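Long-range contacts in MaoC-like dehydratase (Phytophthora Capsici, PDB 3KH8), which probably catalyses the hydration of 2-enoyl-CoA thioesters or the reverse dehydration, as a carbon-oxygen lyase built from hot dog domains: residues A[148-153]-A[162-167]; A[281-286]-A[314-319]; A[273-278]-A[323-328]. One frame throughout, in Å; residues are numbered along the deposited sequence.

How the contacts relate
The three contacts all reach one antiparallel sheet, and their centres are about 23 Å apart from one another. Contact 1 comes first along the chain. It closes the hairpin of strands 141-154 and 158-169, in the part related to the MFE-2 hydratase 2 N-terminal domain. Contacts 2 and 3 follow, with contact 2 nested inside the loop that contact 3 closes. Both pair the chain of strand 274-281 with that of strand 314-324, at opposite ends of the two neighbours. Strand 123-132 pairs with 274-281 and so joins the two parts of the chain. This fits a double hot dog, with two related domains sharing a continuous sheet.

Contact 1. Residues A[148-153]-A[162-167]; sequences KVISFY and ETQTQF
Ser151 OG and Glu162 OE1 meet because both side chains start anti to their own carbonyl carbon (chi1 -67° in each). Ser151 OG then donates to Glu162 OE1 over 2.9 Å. It meets the anti side of the carboxylate, somewhat out of its plane. Arg194 binds the same two groups: its NE forms a salt bridge with OE1, and its backbone N bonds to Ser151 OG. Ser151 and Arg194 both hold OE1 of this buried carboxylate, which probably favours its charged form.

Ile150 puts CG1 between its backbone N and carbonyl carbon (chi1 60°). Ile150 CG1 therefore lies 3.6 Å from Glu162 O, and Ile150 CD1 reaches Gln164 OE1, also at 3.6 Å. The isoleucine runs at about a right angle to the extended Gln164 side chain and also packs CG2 against Gln164 CB. On the opposite face of the sheet from Ser151 and Glu162, Val149 CG2 touches Thr163 OG1 at 3.9 Å.

The backbones are antiparallel, with a classic beta bulge. Ile150 N donates to Glu162 O at 2.9 Å, and Ser151 N adds a weak bond to the same oxygen. Lys148 and Gln164 form a hydrogen-bonded pair beyond it.

The two segments belong to the hairpin of strands 141-154 and 158-169. Strand 172-184 continues the sheet beside 158-169, while strands 48-54 and 192-193 pair with 141-154.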
loop_
_atom_site.group_PDB
_atom_site.type_symbol
_atom_site.label_atom_id
_atom_site.label_comp_id
_atom_site.label_asym_id
_atom_site.label_seq_id
_atom_site.Cartn_x
_atom_site.Cartn_y
_atom_site.Cartn_z
ATOM N N LYS A 148 10.172 25.026 11.392
ATOM C CA LYS A 148 11.199 26.035 11.607
ATOM C C LYS A 148 12.584 25.398 11.686
ATOM O O LYS A 148 12.758 24.352 12.320
ATOM C CB LYS A 148 10.918 26.799 12.901
ATOM C CG LYS A 148 11.566 28.168 12.962
ATOM C CD LYS A 148 11.723 28.643 14.397
ATOM C CE LYS A 148 11.886 30.163 14.466
ATOM N NZ LYS A 148 12.909 30.686 13.517
ATOM N N VAL A 149 13.562 26.034 11.044
ATOM C CA VAL A 149 14.964 25.632 11.180
ATOM C C VAL A 149 15.460 26.091 12.553
ATOM O O VAL A 149 15.417 27.283 12.865
ATOM C CB VAL A 149 15.846 26.219 10.052
ATOM C CG1 VAL A 149 17.319 25.865 10.274
ATOM C CG2 VAL A 149 15.381 25.718 8.691
ATOM N N ILE A 150 15.913 25.139 13.371
ATOM C CA ILE A 150 16.294 25.421 14.764
ATOM C C ILE A 150 17.799 25.304 15.044
ATOM O O ILE A 150 18.272 25.740 16.096
ATOM C CB ILE A 150 15.496 24.555 15.782
ATOM C CG1 ILE A 150 15.732 23.057 15.535
ATOM C CG2 ILE A 150 14.008 24.915 15.737
ATOM C CD1 ILE A 150 15.254 22.153 16.659
ATOM N N SER A 151 18.534 24.707 14.108
ATOM C CA SER A 151 19.985 24.566 14.222
ATOM C C SER A 151 20.678 24.644 12.872
ATOM O O SER A 151 20.149 24.180 11.862
ATOM C CB SER A 151 20.359 23.241 14.898
ATOM O OG SER A 151 19.949 23.217 16.250
ATOM N N PHE A 152 21.869 25.235 12.875
ATOM C CA PHE A 152 22.753 25.240 11.718
ATOM C C PHE A 152 24.181 25.130 12.245
ATOM O O PHE A 152 24.826 26.140 12.546
ATOM C CB PHE A 152 22.558 26.515 10.891
ATOM C CG PHE A 152 22.947 26.369 9.445
ATOM C CD1 PHE A 152 22.035 25.882 8.511
ATOM C CD2 PHE A 152 24.219 26.728 9.013
ATOM C CE1 PHE A 152 22.387 25.748 7.172
ATOM C CE2 PHE A 152 24.583 26.596 7.672
ATOM C CZ PHE A 152 23.664 26.108 6.752
ATOM N N TYR A 153 24.661 23.895 12.375
ATOM C CA TYR A 153 25.936 23.633 13.037
ATOM C C TYR A 153 27.053 23.278 12.070
ATOM O O TYR A 153 26.842 22.543 11.104
ATOM C CB TYR A 153 25.787 22.519 14.078
ATOM C CG TYR A 153 25.165 22.962 15.384
ATOM C CD1 TYR A 153 25.796 23.910 16.192
ATOM C CD2 TYR A 153 23.957 22.421 15.824
ATOM C CE1 TYR A 153 25.235 24.319 17.396
ATOM C CE2 TYR A 153 23.384 22.823 17.033
ATOM C CZ TYR A 153 24.032 23.771 17.810
ATOM O OH TYR A 153 23.483 24.176 19.004
ATOM N N GLU A 162 19.094 21.359 11.382
ATOM C CA GLU A 162 17.966 20.731 12.062
ATOM C C GLU A 162 16.677 21.496 11.789
ATOM O O GLU A 162 16.600 22.698 12.044
ATOM C CB GLU A 162 18.211 20.630 13.567
ATOM C CG GLU A 162 19.330 19.674 13.967
ATOM C CD GLU A 162 19.362 19.411 15.464
ATOM O OE1 GLU A 162 19.273 20.380 16.248
ATOM O OE2 GLU A 162 19.478 18.232 15.858
ATOM N N THR A 163 15.681 20.787 11.262
ATOM C CA THR A 163 14.362 21.358 10.976
ATOM C C THR A 163 13.311 20.722 11.882
ATOM O O THR A 163 13.092 19.504 11.851
ATOM C CB THR A 163 13.966 21.178 9.487
ATOM O OG1 THR A 163 14.929 21.833 8.653
ATOM C CG2 THR A 163 12.581 21.762 9.206
ATOM N N GLN A 164 12.674 21.563 12.692
ATOM C CA GLN A 164 11.657 21.131 13.629
ATOM C C GLN A 164 10.264 21.277 13.025
ATOM O O GLN A 164 9.974 22.257 12.343
ATOM C CB GLN A 164 11.758 21.947 14.918
ATOM C CG GLN A 164 10.719 21.614 15.977
ATOM C CD GLN A 164 10.892 22.447 17.232
ATOM O OE1 GLN A 164 11.929 22.391 17.886
ATOM N NE2 GLN A 164 9.871 23.229 17.573
ATOM N N THR A 165 9.416 20.288 13.286
ATOM C CA THR A 165 8.011 20.346 12.903
ATOM C C THR A 165 7.154 20.034 14.119
ATOM O O THR A 165 7.323 18.997 14.760
ATOM C CB THR A 165 7.686 19.362 11.757
ATOM O OG1 THR A 165 8.488 19.682 10.617
ATOM C CG2 THR A 165 6.211 19.448 11.367
ATOM N N GLN A 166 6.248 20.949 14.440
ATOM C CA GLN A 166 5.286 20.732 15.507
ATOM C C GLN A 166 3.890 20.543 14.919
ATOM O O GLN A 166 3.413 21.385 14.156
ATOM C CB GLN A 166 5.303 21.907 16.491
ATOM C CG GLN A 166 6.536 21.955 17.384
ATOM C CD GLN A 166 6.571 23.188 18.267
ATOM O OE1 GLN A 166 6.873 24.290 17.806
ATOM N NE2 GLN A 166 6.261 23.007 19.546
ATOM N N PHE A 167 3.256 19.423 15.259
ATOM C CA PHE A 167 1.872 19.172 14.866
ATOM C C PHE A 167 0.930 19.343 16.043
ATOM O O PHE A 167 1.221 18.906 17.161
ATOM C CB PHE A 167 1.698 17.779 14.254
ATOM C CG PHE A 167 2.255 17.653 12.869
ATOM C CD1 PHE A 167 1.672 18.342 11.803
ATOM C CD2 PHE A 167 3.363 16.849 12.625
ATOM C CE1 PHE A 167 2.186 18.233 10.521
ATOM C CE2 PHE A 167 3.882 16.728 11.343
ATOM C CZ PHE A 167 3.294 17.423 10.288
#

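Contact 2. Residues A[281-286]-A[314-319]; sequences FSSPCF and AVIVDG
Ser283 OG donates to Val315 O over 2.7 Å, and Ser282 OG adds a weak bond to Val315 O at 2.9 Å. Two neighbouring serines thus serve one backbone acceptor. Each holds its hydroxyl between its own N and carbonyl carbon (chi1 44° in Ser282, 75° in Ser283). The Ser283 hydroxyl comes from above the carbonyl plane.

Ile316 O is the second acceptor. Ser282 N donates to Ile316 O at 3.0 Å, again from above the carbonyl plane. Ile316 O also accepts a hydrogen bond from a water at 2.7 Å. The same water donates a second one to Ser283 O and so bridges the two chains. Pro284 O is met by Arg312 NH2.

The apolar part is small: Ile316 CD1 packs on Cys285 CB at 3.7 Å. Ile316 CG2 touches Ser283 O and Pro284 O. Asp318 OD1 accepts from Gly319 N at 2.8 Å and from Gln306 NE2.

Phe281 and Val317 make an antiparallel non-hydrogen-bonded pair. Next to it, Ile316 and Val317 both face Ala307 in a classic beta bulge. The bulge falls where the chain turns a corner. Ser254 of helix 251-266 touches Cys285, Ile316 and Val317; a sheet packed round a long helix is characteristic of the hot dog fold.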
loop_
_atom_site.group_PDB
_atom_site.type_symbol
_atom_site.label_atom_id
_atom_site.label_comp_id
_atom_site.label_asym_id
_atom_site.label_seq_id
_atom_site.Cartn_x
_atom_site.Cartn_y
_atom_site.Cartn_z
ATOM N N PHE A 281 20.948 7.993 10.700
ATOM C CA PHE A 281 21.057 7.076 9.582
ATOM C C PHE A 281 22.516 6.987 9.171
ATOM O O PHE A 281 23.111 7.969 8.717
ATOM C CB PHE A 281 20.153 7.528 8.432
ATOM C CG PHE A 281 18.724 7.739 8.850
ATOM C CD1 PHE A 281 17.884 6.650 9.077
ATOM C CD2 PHE A 281 18.225 9.023 9.047
ATOM C CE1 PHE A 281 16.562 6.837 9.483
ATOM C CE2 PHE A 281 16.898 9.220 9.455
ATOM C CZ PHE A 281 16.069 8.124 9.671
ATOM N N SER A 282 23.091 5.804 9.343
ATOM C CA SER A 282 24.542 5.654 9.261
ATOM C C SER A 282 25.021 5.076 7.934
ATOM O O SER A 282 26.114 5.406 7.476
ATOM C CB SER A 282 25.062 4.837 10.447
ATOM O OG SER A 282 24.235 3.715 10.685
ATOM N N SER A 283 24.204 4.225 7.318
ATOM C CA SER A 283 24.516 3.648 6.008
ATOM C C SER A 283 23.230 3.179 5.320
ATOM O O SER A 283 22.207 2.998 5.989
ATOM C CB SER A 283 25.529 2.501 6.137
ATOM O OG SER A 283 24.927 1.334 6.665
ATOM N N PRO A 284 23.271 2.990 3.986
ATOM C CA PRO A 284 22.023 2.681 3.298
ATOM C C PRO A 284 21.591 1.223 3.401
ATOM O O PRO A 284 22.416 0.329 3.609
ATOM C CB PRO A 284 22.323 3.055 1.843
ATOM C CG PRO A 284 23.789 2.877 1.705
ATOM C CD PRO A 284 24.380 3.226 3.039
ATOM N N CYS A 285 20.286 1.015 3.258
ATOM C CA CYS A 285 19.675 -0.303 3.217
ATOM C C CYS A 285 19.108 -0.531 1.816
ATOM O O CYS A 285 18.628 0.402 1.174
ATOM C CB CYS A 285 18.555 -0.379 4.256
ATOM S SG CYS A 285 17.723 -1.969 4.390
ATOM N N PHE A 286 19.169 -1.770 1.343
ATOM C CA PHE A 286 18.592 -2.105 0.048
ATOM C C PHE A 286 17.326 -2.928 0.235
ATOM O O PHE A 286 17.308 -3.867 1.040
ATOM C CB PHE A 286 19.614 -2.829 -0.839
ATOM C CG PHE A 286 20.862 -2.031 -1.083
ATOM C CD1 PHE A 286 20.868 -0.995 -2.014
ATOM C CD2 PHE A 286 22.026 -2.299 -0.366
ATOM C CE1 PHE A 286 22.016 -0.246 -2.235
ATOM C CE2 PHE A 286 23.179 -1.556 -0.581
ATOM C CZ PHE A 286 23.174 -0.523 -1.519
ATOM N N ALA A 314 26.044 -4.511 8.376
ATOM C CA ALA A 314 26.189 -3.057 8.362
ATOM C C ALA A 314 25.103 -2.378 9.188
ATOM O O ALA A 314 23.912 -2.631 8.991
ATOM C CB ALA A 314 26.169 -2.537 6.934
ATOM N N VAL A 315 25.515 -1.517 10.110
ATOM C CA VAL A 315 24.557 -0.730 10.883
ATOM C C VAL A 315 23.943 0.345 9.978
ATOM O O VAL A 315 24.666 1.120 9.350
ATOM C CB VAL A 315 25.192 -0.101 12.151
ATOM C CG1 VAL A 315 25.858 -1.175 13.028
ATOM C CG2 VAL A 315 26.188 0.974 11.788
ATOM N N ILE A 316 22.614 0.365 9.887
ATOM C CA ILE A 316 21.917 1.339 9.037
ATOM C C ILE A 316 21.232 2.435 9.852
ATOM O O ILE A 316 21.061 3.558 9.382
ATOM C CB ILE A 316 20.908 0.663 8.067
ATOM C CG1 ILE A 316 19.847 -0.147 8.834
ATOM C CG2 ILE A 316 21.656 -0.207 7.053
ATOM C CD1 ILE A 316 18.655 -0.610 7.992
ATOM N N VAL A 317 20.835 2.086 11.071
ATOM C CA VAL A 317 20.241 3.024 12.013
ATOM C C VAL A 317 21.056 2.906 13.301
ATOM O O VAL A 317 21.117 1.836 13.911
ATOM C CB VAL A 317 18.756 2.690 12.280
ATOM C CG1 VAL A 317 18.157 3.667 13.258
ATOM C CG2 VAL A 317 17.951 2.679 10.974
ATOM N N ASP A 318 21.690 4.005 13.696
ATOM C CA ASP A 318 22.621 3.999 14.823
ATOM C C ASP A 318 22.199 5.026 15.868
ATOM O O ASP A 318 21.363 5.898 15.590
ATOM C CB ASP A 318 24.039 4.298 14.321
ATOM C CG ASP A 318 25.132 3.641 15.168
ATOM O OD1 ASP A 318 24.867 3.161 16.293
ATOM O OD2 ASP A 318 26.282 3.612 14.689
ATOM N N GLY A 319 22.769 4.904 17.067
ATOM C CA GLY A 319 22.519 5.846 18.159
ATOM C C GLY A 319 21.052 5.976 18.532
ATOM O O GLY A 319 20.581 7.064 18.861
HETATM O O HOH W 1 19.904 4.126 6.992
#

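Contact 3. Residues A[273-278]-A[323-328]; sequences RFKSIR and VYTQDA
Arg273 to Ser276 runs antiparallel to Val323-Thr325, with Thr325 N bonded to Arg273 O, Val323 N to Ser276 O, and a classic beta bulge where Lys275 N and Ser276 N both donate to Val323 O.

Arg273 dominates the side-chain contact. Its chain bends at chi3 (65°), and this turns the guanidinium edge toward the 323-328 backbone. Arg273 NE and Arg273 NH2 grip Thr325 O side-on, each at 2.8 Å, with the oxygen in the guanidinium plane. Arg273 NH2 also makes a salt bridge of 2.6 Å to the anti lone pair of Asp327 OD1. The guanidinium of Arg273 and the carboxylate of Asp327 are turned 70° apart, and a single N-H to one oxygen joins them. Arg273 NH2 also lies at the edge of the Tyr324 ring, whose hydroxyl bonds to Gln297.

Lys275 folds back at chi2, and Lys275 CE passes Thr325 OG1 at 3.3 Å. Ser276 OG rests on Val323 CB, also at 3.3 Å.

Three hydrogen bonds from Arg273, two to Thr325 O and one to Asp327 OD1, fix the rotation of its guanidinium. They tie the chain beyond the end of strand 314-324 to the start of strand 274-281, and the carboxylate of exposed Asp327 probably offsets part of the charge on buried Arg273.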
loop_
_atom_site.group_PDB
_atom_site.type_symbol
_atom_site.label_atom_id
_atom_site.label_comp_id
_atom_site.label_asym_id
_atom_site.label_seq_id
_atom_site.Cartn_x
_atom_site.Cartn_y
_atom_site.Cartn_z
ATOM N N ARG A 273 1.869 4.243 25.107
ATOM C CA ARG A 273 3.146 3.997 25.788
ATOM C C ARG A 273 4.384 4.386 24.959
ATOM O O ARG A 273 5.475 4.526 25.506
ATOM C CB ARG A 273 3.227 2.541 26.264
ATOM C CG ARG A 273 2.176 2.197 27.323
ATOM C CD ARG A 273 2.291 0.765 27.817
ATOM N NE ARG A 273 3.541 0.533 28.536
ATOM C CZ ARG A 273 3.987 -0.661 28.918
ATOM N NH1 ARG A 273 3.292 -1.759 28.654
ATOM N NH2 ARG A 273 5.139 -0.756 29.568
ATOM N N PHE A 274 4.201 4.582 23.654
ATOM C CA PHE A 274 5.287 4.942 22.726
ATOM C C PHE A 274 5.534 6.454 22.807
ATOM O O PHE A 274 4.781 7.247 22.232
ATOM C CB PHE A 274 4.873 4.523 21.302
ATOM C CG PHE A 274 5.993 4.509 20.284
ATOM C CD1 PHE A 274 6.401 3.306 19.709
ATOM C CD2 PHE A 274 6.589 5.692 19.846
ATOM C CE1 PHE A 274 7.408 3.276 18.729
ATOM C CE2 PHE A 274 7.599 5.677 18.877
ATOM C CZ PHE A 274 8.009 4.466 18.316
ATOM N N LYS A 275 6.593 6.858 23.508
ATOM C CA LYS A 275 6.767 8.277 23.842
ATOM C C LYS A 275 7.706 9.066 22.932
ATOM O O LYS A 275 7.335 10.129 22.424
ATOM C CB LYS A 275 7.151 8.456 25.320
ATOM C CG LYS A 275 6.031 8.108 26.293
ATOM C CD LYS A 275 4.834 9.038 26.099
ATOM C CE LYS A 275 3.634 8.572 26.890
ATOM N NZ LYS A 275 2.388 9.284 26.475
ATOM N N SER A 276 8.919 8.565 22.734
ATOM C CA SER A 276 9.860 9.239 21.843
ATOM C C SER A 276 10.865 8.277 21.239
ATOM O O SER A 276 11.106 7.192 21.765
ATOM C CB SER A 276 10.585 10.392 22.553
ATOM O OG SER A 276 11.437 9.905 23.572
ATOM N N ILE A 277 11.444 8.700 20.123
ATOM C CA ILE A 277 12.433 7.922 19.403
ATOM C C ILE A 277 13.327 8.878 18.615
ATOM O O ILE A 277 12.837 9.805 17.965
ATOM C CB ILE A 277 11.761 6.843 18.486
ATOM C CG1 ILE A 277 12.813 5.971 17.787
ATOM C CG2 ILE A 277 10.762 7.484 17.497
ATOM C CD1 ILE A 277 12.273 4.655 17.243
ATOM N N ARG A 278 14.638 8.674 18.716
ATOM C CA ARG A 278 15.598 9.419 17.902
ATOM C C ARG A 278 16.707 8.506 17.392
ATOM O O ARG A 278 17.129 7.576 18.086
ATOM C CB ARG A 278 16.168 10.622 18.660
ATOM C CG ARG A 278 16.917 10.291 19.952
ATOM C CD ARG A 278 17.488 11.564 20.547
ATOM N NE ARG A 278 18.108 11.356 21.855
ATOM C CZ ARG A 278 19.376 11.640 22.142
ATOM N NH1 ARG A 278 20.183 12.148 21.212
ATOM N NH2 ARG A 278 19.836 11.426 23.366
ATOM N N VAL A 323 12.067 5.983 24.194
ATOM C CA VAL A 323 11.470 6.208 25.508
ATOM C C VAL A 323 10.015 5.744 25.504
ATOM O O VAL A 323 9.231 6.127 24.632
ATOM C CB VAL A 323 11.592 7.692 25.967
ATOM C CG1 VAL A 323 10.938 7.902 27.337
ATOM C CG2 VAL A 323 13.058 8.124 26.005
ATOM N N TYR A 324 9.676 4.901 26.475
ATOM C CA TYR A 324 8.324 4.384 26.615
ATOM C C TYR A 324 7.844 4.476 28.066
ATOM O O TYR A 324 8.655 4.606 28.990
ATOM C CB TYR A 324 8.242 2.939 26.099
ATOM C CG TYR A 324 8.929 1.915 26.977
ATOM C CD1 TYR A 324 10.317 1.777 26.972
ATOM C CD2 TYR A 324 8.188 1.080 27.813
ATOM C CE1 TYR A 324 10.949 0.840 27.781
ATOM C CE2 TYR A 324 8.809 0.138 28.626
ATOM C CZ TYR A 324 10.189 0.025 28.604
ATOM O OH TYR A 324 10.809 -0.900 29.405
ATOM N N THR A 325 6.526 4.421 28.250
ATOM C CA THR A 325 5.917 4.365 29.581
ATOM C C THR A 325 6.117 2.977 30.188
ATOM O O THR A 325 5.707 1.971 29.606
ATOM C CB THR A 325 4.408 4.712 29.533
ATOM O OG1 THR A 325 4.227 5.977 28.887
ATOM C CG2 THR A 325 3.820 4.787 30.938
ATOM N N GLN A 326 6.751 2.941 31.360
ATOM C CA GLN A 326 7.095 1.691 32.049
ATOM C C GLN A 326 5.887 0.865 32.491
ATOM O O GLN A 326 4.800 1.408 32.692
ATOM C CB GLN A 326 7.987 1.985 33.255
ATOM C CG GLN A 326 9.460 2.056 32.917
ATOM C CD GLN A 326 10.296 2.580 34.062
ATOM O OE1 GLN A 326 10.239 3.767 34.396
ATOM N NE2 GLN A 326 11.091 1.702 34.666
ATOM N N ASP A 327 6.102 -0.444 32.644
ATOM C CA ASP A 327 5.060 -1.397 33.059
ATOM C C ASP A 327 4.306 -0.964 34.319
ATOM O O ASP A 327 3.077 -1.061 34.376
ATOM C CB ASP A 327 5.660 -2.794 33.277
ATOM C CG ASP A 327 6.025 -3.498 31.976
ATOM O OD1 ASP A 327 5.942 -2.877 30.894
ATOM O OD2 ASP A 327 6.402 -4.689 32.040
ATOM N N ALA A 328 5.046 -0.480 35.317
ATOM C CA ALA A 328 4.469 -0.041 36.587
ATOM C C ALA A 328 3.596 1.209 36.445
ATOM O O ALA A 328 2.892 1.595 37.383
ATOM C CB ALA A 328 5.575 0.191 37.617
#